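Local coordinates for spydx (Streptococcus pyogenes, PDB 2J43), which binds alpha-glucans such as host lung glycogen through two tandem family 41 carbohydrate-binding modules of a streptococcal pullulanase, at residues G22-D30 with Y54-K62; L87-V95 with V211-D219. All blocks are in the same frame, centred on the assembly; numbering follows the deposited sequence. Where two conformers were deposited one is given.

Interaction 1 (G22-D30 with Y54-K62)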
ATOM      1  N   GLY A  22     -24.307  -2.892   4.475  1.00 10.80           N
ATOM      2  CA  GLY A  22     -23.680  -4.203   4.428  1.00 11.08           C
ATOM      3  C   GLY A  22     -22.512  -4.292   3.468  1.00 11.71           C
ATOM      4  O   GLY A  22     -22.502  -3.615   2.411  1.00 12.16           O
ATOM      5  N   LEU A  23     -21.568  -5.149   3.807  1.00 10.50           N
ATOM      6  CA  LEU A  23     -20.451  -5.524   2.916  1.00 10.75           C
ATOM      7  C   LEU A  23     -20.750  -6.926   2.411  1.00 10.94           C
ATOM      8  O   LEU A  23     -20.680  -7.909   3.131  1.00 11.47           O
ATOM      9  CB  LEU A  23     -19.122  -5.525   3.656  1.00 10.86           C
ATOM     10  CG  LEU A  23     -17.873  -5.819   2.835  1.00 12.59           C
ATOM     11  CD1 LEU A  23     -17.756  -4.801   1.706  1.00 14.76           C
ATOM     12  CD2 LEU A  23     -16.574  -5.811   3.678  1.00 13.89           C
ATOM     13  N   TRP A  24     -21.015  -7.013   1.117  1.00 11.61           N
ATOM     14  CA  TRP A  24     -21.476  -8.210   0.427  1.00 11.06           C
ATOM     15  C   TRP A  24     -20.274  -8.732  -0.394  1.00 10.59           C
ATOM     16  O   TRP A  24     -19.690  -7.979  -1.153  1.00 10.86           O
ATOM     17  CB  TRP A  24     -22.646  -7.859  -0.498  1.00  9.94           C
ATOM     18  CG  TRP A  24     -23.194  -9.054  -1.226  1.00 11.05           C
ATOM     19  CD1 TRP A  24     -22.746  -9.593  -2.409  1.00 12.19           C
ATOM     20  CD2 TRP A  24     -24.314  -9.831  -0.820  1.00 10.57           C
ATOM     21  NE1 TRP A  24     -23.519 -10.692  -2.722  1.00 11.65           N
ATOM     22  CE2 TRP A  24     -24.478 -10.872  -1.755  1.00 11.50           C
ATOM     23  CE3 TRP A  24     -25.196  -9.768   0.286  1.00 10.37           C
ATOM     24  CZ2 TRP A  24     -25.490 -11.836  -1.636  1.00 10.65           C
ATOM     25  CZ3 TRP A  24     -26.202 -10.717   0.408  1.00 12.84           C
ATOM     26  CH2 TRP A  24     -26.349 -11.749  -0.544  1.00 12.50           C
ATOM     27  N   VAL A  25     -19.832  -9.969  -0.144  1.00 10.96           N
ATOM     28  CA  VAL A  25     -18.562 -10.461  -0.663  1.00 10.67           C
ATOM     29  C   VAL A  25     -18.679 -11.786  -1.432  1.00 11.35           C
ATOM     30  O   VAL A  25     -19.520 -12.628  -1.127  1.00 12.28           O
ATOM     31  CB  VAL A  25     -17.511 -10.612   0.465  1.00 12.66           C
ATOM     32  CG1 VAL A  25     -17.226  -9.278   1.102  1.00 12.75           C
ATOM     33  CG2 VAL A  25     -17.995 -11.581   1.539  1.00 12.77           C
ATOM     34  N   TRP A  26     -17.822 -11.920  -2.428  1.00 11.78           N
ATOM     35  CA  TRP A  26     -17.693 -13.154  -3.172  1.00 11.05           C
ATOM     36  C   TRP A  26     -16.288 -13.358  -3.676  1.00 11.26           C
ATOM     37  O   TRP A  26     -15.367 -12.602  -3.340  1.00 11.92           O
ATOM     38  CB  TRP A  26     -18.738 -13.207  -4.252  1.00 12.48           C
ATOM     39  CG  TRP A  26     -18.692 -12.175  -5.382  1.00  9.83           C
ATOM     40  CD1 TRP A  26     -18.281 -12.417  -6.653  1.00 10.79           C
ATOM     41  CD2 TRP A  26     -19.147 -10.782  -5.386  1.00  9.22           C
ATOM     42  NE1 TRP A  26     -18.424 -11.299  -7.429  1.00 13.19           N
ATOM     43  CE2 TRP A  26     -18.970 -10.289  -6.702  1.00 11.88           C
ATOM     44  CE3 TRP A  26     -19.683  -9.920  -4.432  1.00 11.47           C
ATOM     45  CZ2 TRP A  26     -19.294  -8.985  -7.076  1.00 12.27           C
ATOM     46  CZ3 TRP A  26     -20.004  -8.629  -4.817  1.00 12.21           C
ATOM     47  CH2 TRP A  26     -19.798  -8.177  -6.118  1.00 11.94           C
ATOM     48  N   GLY A  27     -16.072 -14.390  -4.480  1.00 12.57           N
ATOM     49  CA  GLY A  27     -14.721 -14.758  -4.845  1.00 12.58           C
ATOM     50  C   GLY A  27     -14.066 -15.560  -3.727  1.00 13.16           C
ATOM     51  O   GLY A  27     -14.699 -16.376  -3.068  1.00 15.00           O
ATOM     52  N   ASP A  28     -12.784 -15.303  -3.518  1.00 12.71           N
ATOM     53  CA  ASP A  28     -11.946 -16.173  -2.678  1.00 13.60           C
ATOM     54  C   ASP A  28     -12.034 -15.795  -1.205  1.00 13.43           C
ATOM     55  O   ASP A  28     -11.035 -15.626  -0.528  1.00 14.51           O
ATOM     56  CB  ASP A  28     -10.494 -16.157  -3.182  1.00 14.34           C
ATOM     57  CG  ASP A  28     -10.372 -16.728  -4.573  1.00 16.02           C
ATOM     58  OD1 ASP A  28     -11.129 -17.672  -4.912  1.00 17.48           O
ATOM     59  OD2 ASP A  28      -9.571 -16.274  -5.389  1.00 18.64           O
ATOM     60  N   VAL A  29     -13.251 -15.671  -0.720  1.00 12.93           N
ATOM     61  CA  VAL A  29     -13.577 -15.406   0.668  1.00 13.23           C
ATOM     62  C   VAL A  29     -14.022 -16.735   1.315  1.00 13.53           C
ATOM     63  O   VAL A  29     -14.399 -17.681   0.600  1.00 15.48           O
ATOM     64  CB  VAL A  29     -14.659 -14.285   0.801  1.00 12.09           C
ATOM     65  CG1 VAL A  29     -14.141 -12.984   0.263  1.00 13.95           C
ATOM     66  CG2 VAL A  29     -15.945 -14.618   0.097  1.00 14.85           C
ATOM     67  N   ASP A  30     -13.926 -16.791   2.634  1.00 14.65           N
ATOM     68  CA  ASP A  30     -14.289 -17.998   3.382  1.00 15.66           C
ATOM     69  C   ASP A  30     -15.762 -18.315   3.256  1.00 15.43           C
ATOM     70  O   ASP A  30     -16.155 -19.474   3.083  1.00 16.20           O
ATOM     71  CB  ASP A  30     -13.848 -17.855   4.830  1.00 16.59           C
ATOM     72  CG  ASP A  30     -14.043 -19.125   5.612  1.00 19.67           C
ATOM     73  OD1 ASP A  30     -13.521 -20.139   5.148  1.00 24.65           O
ATOM     74  OD2 ASP A  30     -14.714 -19.173   6.621  1.00 25.88           O
ATOM     75  N   TYR A  54     -12.529   0.373   8.854  1.00 17.15           N
ATOM     76  CA  TYR A  54     -12.022  -0.879   8.363  1.00 17.78           C
ATOM     77  C   TYR A  54     -12.830  -2.058   8.899  1.00 17.67           C
ATOM     78  O   TYR A  54     -13.467  -1.997   9.964  1.00 17.15           O
ATOM     79  CB  TYR A  54     -10.524  -1.067   8.669  1.00 18.52           C
ATOM     80  CG  TYR A  54     -10.213  -1.261  10.159  1.00 18.42           C
ATOM     81  CD1 TYR A  54      -9.995  -2.524  10.677  1.00 17.72           C
ATOM     82  CD2 TYR A  54     -10.213  -0.173  11.033  1.00 23.50           C
ATOM     83  CE1 TYR A  54      -9.744  -2.710  12.064  1.00 23.83           C
ATOM     84  CE2 TYR A  54      -9.990  -0.336  12.416  1.00 24.95           C
ATOM     85  CZ  TYR A  54      -9.745  -1.610  12.908  1.00 25.08           C
ATOM     86  OH  TYR A  54      -9.533  -1.782  14.270  1.00 27.59           O
ATOM     87  N   LEU A  55     -12.792  -3.133   8.133  1.00 17.20           N
ATOM     88  CA  LEU A  55     -13.563  -4.326   8.389  1.00 16.98           C
ATOM     89  C   LEU A  55     -12.748  -5.520   7.856  1.00 18.70           C
ATOM     90  O   LEU A  55     -12.274  -5.454   6.704  1.00 17.52           O
ATOM     91  CB  LEU A  55     -14.920  -4.163   7.715  1.00 18.75           C
ATOM     92  CG  LEU A  55     -15.941  -5.248   7.927  1.00 18.63           C
ATOM     93  CD1 LEU A  55     -16.157  -5.619   9.393  1.00 18.29           C
ATOM     94  CD2 LEU A  55     -17.225  -4.742   7.302  1.00 18.23           C
ATOM     95  N   ASP A  56     -12.573  -6.564   8.664  1.00 17.53           N
ATOM     96  CA  ASP A  56     -11.810  -7.762   8.316  1.00 18.68           C
ATOM     97  C   ASP A  56     -12.708  -8.811   7.698  1.00 19.80           C
ATOM     98  O   ASP A  56     -13.772  -9.143   8.272  1.00 21.95           O
ATOM     99  CB  ASP A  56     -11.138  -8.375   9.520  1.00 19.64           C
ATOM    100  CG  ASP A  56     -10.051  -7.505  10.082  1.00 20.71           C
ATOM    101  OD1 ASP A  56      -9.585  -6.557   9.383  1.00 19.50           O
ATOM    102  OD2 ASP A  56      -9.642  -7.636  11.240  1.00 25.38           O
ATOM    103  N   VAL A  57     -12.329  -9.271   6.512  1.00 17.75           N
ATOM    104  CA  VAL A  57     -13.110 -10.236   5.739  1.00 17.28           C
ATOM    105  C   VAL A  57     -12.330 -11.566   5.732  1.00 16.55           C
ATOM    106  O   VAL A  57     -11.253 -11.637   5.162  1.00 17.34           O
ATOM    107  CB  VAL A  57     -13.309  -9.800   4.297  1.00 16.48           C
ATOM    108  CG1 VAL A  57     -14.111 -10.868   3.522  1.00 16.48           C
ATOM    109  CG2 VAL A  57     -14.046  -8.431   4.199  1.00 17.33           C
ATOM    110  N   PRO A  58     -12.848 -12.625   6.355  1.00 16.18           N
ATOM    111  CA  PRO A  58     -12.181 -13.918   6.294  1.00 16.66           C
ATOM    112  C   PRO A  58     -12.039 -14.393   4.854  1.00 15.72           C
ATOM    113  O   PRO A  58     -12.975 -14.334   4.057  1.00 14.59           O
ATOM    114  CB  PRO A  58     -13.122 -14.846   7.099  1.00 16.82           C
ATOM    115  CG  PRO A  58     -13.807 -13.916   8.029  1.00 18.47           C
ATOM    116  CD  PRO A  58     -14.059 -12.688   7.195  1.00 18.06           C
ATOM    117  N   LEU A  59     -10.847 -14.887   4.533  1.00 15.73           N
ATOM    118  CA  LEU A  59     -10.525 -15.362   3.195  1.00 16.53           C
ATOM    119  C   LEU A  59     -10.546 -16.881   3.073  1.00 16.87           C
ATOM    120  O   LEU A  59     -10.474 -17.575   4.058  1.00 18.28           O
ATOM    121  CB  LEU A  59      -9.139 -14.880   2.754  1.00 15.91           C
ATOM    122  CG  LEU A  59      -8.978 -13.371   2.593  1.00 16.34           C
ATOM    123  CD1 LEU A  59      -7.552 -13.048   2.209  1.00 17.72           C
ATOM    124  CD2 LEU A  59      -9.994 -12.796   1.559  1.00 18.87           C
ATOM    125  N   ALA A  60     -10.646 -17.352   1.862  1.00 16.52           N
ATOM    126  CA  ALA A  60     -10.725 -18.785   1.597  1.00 18.48           C
ATOM    127  C   ALA A  60      -9.496 -19.494   2.142  1.00 19.19           C
ATOM    128  O   ALA A  60      -8.394 -18.980   2.056  1.00 18.99           O
ATOM    129  CB  ALA A  60     -10.842 -19.017   0.148  1.00 17.67           C
ATOM    130  N   ALA A  61      -9.695 -20.719   2.589  1.00 20.23           N
ATOM    131  CA  ALA A  61      -8.595 -21.536   3.122  1.00 22.36           C
ATOM    132  C   ALA A  61      -7.547 -21.840   2.073  1.00 23.28           C
ATOM    133  O   ALA A  61      -6.367 -21.994   2.418  1.00 24.54           O
ATOM    134  CB  ALA A  61      -9.151 -22.834   3.702  1.00 22.76           C
ATOM    135  N   LYS A  62      -7.960 -21.954   0.818  1.00 24.26           N
ATOM    136  CA  LYS A  62      -7.042 -22.189  -0.289  0.50 25.61           C
ATOM    137  C   LYS A  62      -7.434 -21.361  -1.511  1.00 25.64           C
ATOM    138  O   LYS A  62      -8.591 -20.985  -1.676  1.00 26.55           O
ATOM    139  CB  LYS A  62      -7.018 -23.680  -0.644  0.50 26.29           C
ATOM    140  CG  LYS A  62      -8.352 -24.189  -1.166  0.50 27.85           C
ATOM    141  CD  LYS A  62      -8.700 -25.579  -0.648  0.50 28.91           C
ATOM    142  CE  LYS A  62     -10.181 -25.870  -0.808  0.50 29.00           C
ATOM    143  NZ  LYS A  62     -10.933 -25.429   0.394  0.50 26.79           N
TER
HETATM  144  O   HOH W   1     -10.878 -20.008  -3.195  1.00 21.75           O
HETATM  145  O   HOH W   2     -12.435 -21.612   3.064  1.00 25.64           O
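Leu23 meets Leu55 and Val57 where strand 22-27 lies over strand 54-58, two strands of different sheets. Its CD2 does the touching, 3.7 Å from CG2 of Val57 and 3.8 Å from CD2 of Leu55. Both leucines hold CG anti to the backbone N (chi1 near 180°), and their side chains slide past each other in opposite directions. Two residues on, Val25 adds a looser contact through CG1 to the same valine; its short branched side chain suits a place where the sheets draw together. The strand axes approach to 9.6 Å at their closest, at an angle of 32°, the face-to-face packing of a beta sandwich, here the first of the two pullulanase-associated domains.

Beyond Gly27, whose positive phi suits glycine, the chain leaves its sheet and bends toward segment 54-62. Asp28 centres an inverse gamma turn and its O accepts the N-H of Ala60 at 3.0 Å, with the donor above the carbonyl plane. The methyl of Ala60 lies beside this carbonyl, small enough to be compatible with the close backbone approach. OD2 of Asp28 takes the backbone N-H groups of Gln65 and Gln66. Val29 sets CG1 against CG1 of Val57 at 3.9 Å, the two side chains meeting at a slant, and its backbone forms a single bridge with Leu59. The N-H of Asp30 then reaches Pro58 O at 3.0 Å in an almost straight bond (177°), and CB of Asp30 lies against the proline CB. A water joins Asp30 OD1 to Ala61 N.

The aliphatic part of the contact thus depends on burial and shape, whereas directional backbone bonds fix its end, so that the register of the two segments is set at Val29 and Leu59.

Interaction 2 (L87-V95 with V211-D219)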
ATOM      1  N   LEU A  87      -5.604 -10.116  -5.347  1.00 20.00           N
ATOM      2  CA  LEU A  87      -4.663 -10.336  -4.248  1.00 19.69           C
ATOM      3  C   LEU A  87      -3.318 -10.584  -4.892  1.00 20.42           C
ATOM      4  O   LEU A  87      -3.194 -11.516  -5.674  1.00 20.17           O
ATOM      5  CB  LEU A  87      -5.091 -11.520  -3.378  1.00 19.52           C
ATOM      6  CG  LEU A  87      -6.423 -11.275  -2.656  1.00 19.31           C
ATOM      7  CD1 LEU A  87      -6.836 -12.520  -1.873  1.00 20.36           C
ATOM      8  CD2 LEU A  87      -6.322 -10.057  -1.758  1.00 19.61           C
ATOM      9  N   LEU A  88      -2.318  -9.752  -4.605  1.00 19.86           N
ATOM     10  CA  LEU A  88      -1.026  -9.830  -5.314  1.00 20.15           C
ATOM     11  C   LEU A  88      -0.308 -11.115  -5.008  1.00 19.30           C
ATOM     12  O   LEU A  88       0.462 -11.643  -5.831  1.00 19.86           O
ATOM     13  CB  LEU A  88      -0.155  -8.596  -4.954  1.00 18.67           C
ATOM     14  CG  LEU A  88      -0.728  -7.236  -5.377  1.00 21.21           C
ATOM     15  CD1 LEU A  88       0.172  -6.048  -4.892  1.00 20.91           C
ATOM     16  CD2 LEU A  88      -0.936  -7.168  -6.829  1.00 23.92           C
ATOM     17  N   THR A  89      -0.543 -11.599  -3.808  1.00 19.33           N
ATOM     18  CA  THR A  89      -0.072 -12.891  -3.344  1.00 19.95           C
ATOM     19  C   THR A  89      -1.114 -13.427  -2.408  1.00 19.30           C
ATOM     20  O   THR A  89      -1.886 -12.644  -1.848  1.00 16.86           O
ATOM     21  CB  THR A  89       1.321 -12.795  -2.594  1.00 21.10           C
ATOM     22  OG1 THR A  89       1.758 -14.077  -2.287  1.00 27.73           O
ATOM     23  CG2 THR A  89       1.195 -12.312  -1.201  1.00 22.10           C
ATOM     24  N   PRO A  90      -1.165 -14.747  -2.176  1.00 19.77           N
ATOM     25  CA  PRO A  90      -2.093 -15.297  -1.188  1.00 20.04           C
ATOM     26  C   PRO A  90      -1.889 -14.802   0.224  1.00 19.55           C
ATOM     27  O   PRO A  90      -2.777 -14.964   1.051  1.00 19.22           O
ATOM     28  CB  PRO A  90      -1.872 -16.832  -1.288  1.00 21.40           C
ATOM     29  CG  PRO A  90      -1.245 -17.017  -2.552  1.00 20.16           C
ATOM     30  CD  PRO A  90      -0.441 -15.831  -2.885  1.00 19.64           C
ATOM     31  N   LYS A  91      -0.733 -14.199   0.533  1.00 20.71           N
ATOM     32  CA  LYS A  91      -0.534 -13.591   1.855  1.00 20.84           C
ATOM     33  C   LYS A  91      -0.992 -12.130   1.946  1.00 19.08           C
ATOM     34  O   LYS A  91      -0.858 -11.539   3.011  1.00 19.01           O
ATOM     35  CB  LYS A  91       0.930 -13.646   2.284  1.00 22.30           C
ATOM     36  CG  LYS A  91       1.484 -15.062   2.529  1.00 26.18           C
ATOM     37  CD  LYS A  91       2.884 -15.011   3.128  1.00 31.42           C
ATOM     38  CE  LYS A  91       3.368 -16.410   3.547  1.00 36.05           C
ATOM     39  NZ  LYS A  91       3.444 -17.324   2.389  1.00 37.29           N
HETATM   40  N   MSE A  92      -1.512 -11.542   0.866  1.00 17.66           N
HETATM   41  CA  MSE A  92      -1.960 -10.140   0.934  1.00 16.88           C
HETATM   42  C   MSE A  92      -3.140 -10.028   1.884  1.00 16.21           C
HETATM   43  O   MSE A  92      -4.156 -10.728   1.716  1.00 15.80           O
HETATM   44  CB  MSE A  92      -2.285  -9.584  -0.425  1.00 16.31           C
HETATM   45  CG  MSE A  92      -2.905  -8.190  -0.329  1.00 14.96           C
HETATM   46 SE   MSE A  92      -2.897  -7.275  -2.024  1.00 24.97          SE
HETATM   47  CE  MSE A  92      -4.555  -6.212  -1.734  1.00 20.29           C
ATOM     48  N   ASN A  93      -2.932  -9.254   2.946  1.00 16.53           N
ATOM     49  CA  ASN A  93      -3.837  -9.239   4.086  1.00 17.17           C
ATOM     50  C   ASN A  93      -4.548  -7.945   4.387  1.00 16.42           C
ATOM     51  O   ASN A  93      -5.155  -7.774   5.451  1.00 16.77           O
ATOM     52  CB  ASN A  93      -3.205  -9.868   5.312  1.00 18.05           C
ATOM     53  CG  ASN A  93      -2.106  -9.041   5.843  1.00 20.79           C
ATOM     54  OD1 ASN A  93      -1.787  -7.999   5.282  1.00 19.26           O
ATOM     55  ND2 ASN A  93      -1.539  -9.477   6.977  1.00 28.27           N
ATOM     56  N   GLU A  94      -4.431  -6.955   3.509  1.00 15.22           N
ATOM     57  CA  GLU A  94      -4.721  -5.586   3.850  1.00 14.21           C
ATOM     58  C   GLU A  94      -4.871  -4.841   2.522  1.00 14.38           C
ATOM     59  O   GLU A  94      -4.087  -5.035   1.614  1.00 14.93           O
ATOM     60  CB  GLU A  94      -3.786  -4.912   4.859  1.00 15.92           C
ATOM     61  CG  GLU A  94      -4.371  -3.723   5.565  1.00 16.19           C
ATOM     62  CD  GLU A  94      -3.600  -3.359   6.836  1.00 20.38           C
ATOM     63  OE1 GLU A  94      -2.474  -3.850   7.023  1.00 18.96           O
ATOM     64  OE2 GLU A  94      -4.122  -2.541   7.633  1.00 18.42           O
ATOM     65  N   VAL A  95      -5.902  -4.019   2.406  1.00 13.49           N
ATOM     66  CA  VAL A  95      -6.112  -3.210   1.198  1.00 13.16           C
ATOM     67  C   VAL A  95      -6.772  -1.919   1.609  1.00 14.36           C
ATOM     68  O   VAL A  95      -7.550  -1.879   2.583  1.00 13.77           O
ATOM     69  CB  VAL A  95      -6.980  -4.016   0.214  1.00 13.98           C
ATOM     70  CG1 VAL A  95      -8.371  -4.268   0.843  1.00 15.15           C
ATOM     71  CG2 VAL A  95      -7.088  -3.394  -1.087  1.00 15.87           C
ATOM     72  N   VAL A 211      12.916  -2.008  -8.032  1.00 21.43           N
ATOM     73  CA  VAL A 211      11.907  -1.195  -7.343  1.00 22.34           C
ATOM     74  C   VAL A 211      10.559  -1.869  -7.514  1.00 22.12           C
ATOM     75  O   VAL A 211      10.142  -2.146  -8.635  1.00 22.56           O
ATOM     76  CB  VAL A 211      11.720   0.169  -7.965  1.00 22.46           C
ATOM     77  CG1 VAL A 211      10.834   1.054  -7.088  1.00 23.81           C
ATOM     78  CG2 VAL A 211      13.049   0.838  -8.158  1.00 23.49           C
ATOM     79  N   TYR A 212       9.884  -2.086  -6.391  1.00 20.73           N
ATOM     80  CA  TYR A 212       8.598  -2.755  -6.353  1.00 19.70           C
ATOM     81  C   TYR A 212       7.569  -1.714  -6.008  1.00 19.80           C
ATOM     82  O   TYR A 212       7.832  -0.760  -5.277  1.00 18.28           O
ATOM     83  CB  TYR A 212       8.611  -3.863  -5.326  1.00 18.55           C
ATOM     84  CG  TYR A 212       9.622  -4.935  -5.587  1.00 18.51           C
ATOM     85  CD1 TYR A 212       9.298  -6.041  -6.381  1.00 18.22           C
ATOM     86  CD2 TYR A 212      10.871  -4.888  -5.015  1.00 16.74           C
ATOM     87  CE1 TYR A 212      10.205  -7.018  -6.618  1.00 17.92           C
ATOM     88  CE2 TYR A 212      11.819  -5.909  -5.225  1.00 16.16           C
ATOM     89  CZ  TYR A 212      11.476  -6.964  -6.067  1.00 20.81           C
ATOM     90  OH  TYR A 212      12.349  -8.013  -6.322  1.00 21.30           O
ATOM     91  N   ASN A 213       6.376  -1.897  -6.565  1.00 18.95           N
ATOM     92  CA  ASN A 213       5.260  -0.990  -6.353  1.00 18.74           C
ATOM     93  C   ASN A 213       4.282  -1.486  -5.248  1.00 18.14           C
ATOM     94  O   ASN A 213       3.221  -0.923  -5.071  1.00 17.90           O
ATOM     95  CB  ASN A 213       4.550  -0.719  -7.665  1.00 18.29           C
ATOM     96  CG  ASN A 213       3.794  -1.912  -8.192  1.00 21.74           C
ATOM     97  OD1 ASN A 213       3.461  -2.833  -7.456  1.00 20.59           O
ATOM     98  ND2 ASN A 213       3.556  -1.915  -9.494  1.00 23.89           N
ATOM     99  N   ASN A 214       4.718  -2.494  -4.501  1.00 17.15           N
ATOM    100  CA  ASN A 214       3.937  -3.114  -3.433  1.00 17.82           C
ATOM    101  C   ASN A 214       4.798  -3.743  -2.385  1.00 16.86           C
ATOM    102  O   ASN A 214       5.936  -4.142  -2.668  1.00 16.41           O
ATOM    103  CB  ASN A 214       3.005  -4.188  -4.053  1.00 17.77           C
ATOM    104  CG  ASN A 214       3.777  -5.322  -4.717  1.00 16.85           C
ATOM    105  OD1 ASN A 214       4.094  -5.253  -5.932  1.00 23.45           O
ATOM    106  ND2 ASN A 214       4.130  -6.306  -3.961  1.00 14.15           N
ATOM    107  N   PRO A 215       4.292  -3.855  -1.158  1.00 16.07           N
ATOM    108  CA  PRO A 215       5.090  -4.368  -0.059  1.00 16.04           C
ATOM    109  C   PRO A 215       5.281  -5.871  -0.013  1.00 15.57           C
ATOM    110  O   PRO A 215       5.944  -6.346   0.904  1.00 17.44           O
ATOM    111  CB  PRO A 215       4.300  -3.902   1.178  1.00 15.51           C
ATOM    112  CG  PRO A 215       2.932  -3.861   0.719  1.00 15.98           C
ATOM    113  CD  PRO A 215       2.957  -3.403  -0.712  1.00 16.66           C
ATOM    114  N   TYR A 216       4.750  -6.583  -1.007  1.00 17.03           N
ATOM    115  CA  TYR A 216       4.931  -8.020  -1.137  1.00 17.12           C
ATOM    116  C   TYR A 216       6.118  -8.342  -2.019  1.00 18.25           C
ATOM    117  O   TYR A 216       6.461  -9.521  -2.187  1.00 20.11           O
ATOM    118  CB  TYR A 216       3.635  -8.672  -1.652  1.00 17.52           C
ATOM    119  CG  TYR A 216       2.520  -8.338  -0.726  1.00 15.01           C
ATOM    120  CD1 TYR A 216       2.370  -8.977   0.480  1.00 16.55           C
ATOM    121  CD2 TYR A 216       1.641  -7.287  -1.012  1.00 16.85           C
ATOM    122  CE1 TYR A 216       1.368  -8.647   1.366  1.00 16.68           C
ATOM    123  CE2 TYR A 216       0.642  -6.940  -0.111  1.00 16.37           C
ATOM    124  CZ  TYR A 216       0.526  -7.597   1.086  1.00 15.74           C
ATOM    125  OH  TYR A 216      -0.431  -7.256   2.027  1.00 17.60           O
ATOM    126  N   TYR A 217       6.749  -7.319  -2.596  1.00 19.81           N
ATOM    127  CA  TYR A 217       7.907  -7.491  -3.505  1.00 20.52           C
ATOM    128  C   TYR A 217       7.535  -8.421  -4.678  1.00 23.11           C
ATOM    129  O   TYR A 217       8.304  -9.286  -5.057  1.00 23.77           O
ATOM    130  CB  TYR A 217       9.188  -7.948  -2.763  1.00 21.45           C
ATOM    131  CG  TYR A 217       9.455  -7.091  -1.533  1.00 19.09           C
ATOM    132  CD1 TYR A 217       9.972  -5.826  -1.670  1.00 19.85           C
ATOM    133  CD2 TYR A 217       9.188  -7.562  -0.247  1.00 20.35           C
ATOM    134  CE1 TYR A 217      10.211  -5.030  -0.544  1.00 18.52           C
ATOM    135  CE2 TYR A 217       9.441  -6.800   0.866  1.00 19.58           C
ATOM    136  CZ  TYR A 217       9.913  -5.501   0.690  1.00 19.12           C
ATOM    137  OH  TYR A 217      10.115  -4.716   1.795  1.00 19.84           O
ATOM    138  N   ILE A 218       6.363  -8.182  -5.253  1.00 24.28           N
ATOM    139  CA  ILE A 218       5.920  -8.874  -6.483  1.00 26.55           C
ATOM    140  C   ILE A 218       6.110  -7.990  -7.694  1.00 27.00           C
ATOM    141  O   ILE A 218       5.588  -6.895  -7.767  1.00 25.83           O
ATOM    142  CB  ILE A 218       4.435  -9.302  -6.366  1.00 26.72           C
ATOM    143  CG1 ILE A 218       4.214 -10.099  -5.079  1.00 27.45           C
ATOM    144  CG2 ILE A 218       4.021 -10.157  -7.618  1.00 28.60           C
ATOM    145  CD1 ILE A 218       4.966 -11.492  -4.997  1.00 28.48           C
ATOM    146  N   ASP A 219       6.849  -8.495  -8.695  1.00 30.02           N
ATOM    147  CA  ASP A 219       7.311  -7.636  -9.773  1.00 32.24           C
ATOM    148  C   ASP A 219       6.187  -7.139 -10.681  1.00 32.33           C
ATOM    149  O   ASP A 219       5.338  -7.909 -11.120  1.00 34.64           O
ATOM    150  CB  ASP A 219       8.420  -8.340 -10.579  1.00 33.05           C
ATOM    151  CG  ASP A 219       9.012  -7.442 -11.652  1.00 36.55           C
ATOM    152  OD1 ASP A 219       8.305  -6.508 -12.102  1.00 41.33           O
ATOM    153  OD2 ASP A 219      10.171  -7.590 -12.113  1.00 41.60           O
TER
HETATM  154  O   HOH W   3      -1.407  -4.803   1.545  1.00 17.66           O
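Tyr216, almost at the C-terminus of the chain, pushes its ring across to a turn more than 120 residues earlier in the sequence and lays one face against selenomethionine Met92. CB of Met92 stands 4.2 Å from the ring centroid, 28° off the normal, a CH-pi contact, and the two side chains cross at about a right angle. The selenium, which here replaces the methionine sulfur, lies obliquely to the ring, 5.0 Å from its centroid, in a Met-aromatic contact; the flexible, unbranched methionine chain suits such a place. With CG anti to the backbone N (chi1 173°), Met92 also brings CG against the phenol end, 3.5 Å from Tyr216 OH.

That hydroxyl has two partners. It accepts a weak, long bond from Asn93 N at 3.3 Å and donates to a water, which in turn donates to Glu94 O, so the phenol is tied to the backbone at the start of strand 94-97. Tyrosine is apt here because its ring can pack against apolar groups while its tip takes up polar ones.

Two type I turns meet in this contact, Thr89 to Met92 and Asn214 to Tyr217. The first leads into a strand of the N-terminal sandwich; the second follows strand 201-205 and packs on it through Pro215 and Tyr217, on the side of the second module. Tyr216 therefore spans the interface between the tandem modules.

Around the ring, Thr89 offers its methyl CG2 to CD1 at 3.9 Å. Leu88 comes from the opposite direction to Asn214 and sets CD1 3.5 Å from CB of that residue; the same methyl approaches the tyrosine ring obliquely at CD2. CG1 of Ile218 lies 4.1 Å from Leu88 O, a loose contact at the exposed margin.

Interaction 1 joins the two sheets inside the N-terminal module, whereas interaction 2 ties that module to its tandem partner. Their centres lie 18 Å apart, and Leu59 connects them directly: its CD1 packs 4.2 Å from Leu87 CD1 and 4.1 Å from Met92 O. Strands 53-58 and 94-97 also belong to one sheet, each flanking strand 4-9, so the sheet that faces strand 21-27 in interaction 1 leads across to the domain interface. Arg64 bridges them as well, bonding Ala60 O and Pro90 O. Interaction 2 probably helps set how the two modules are placed relative to each other.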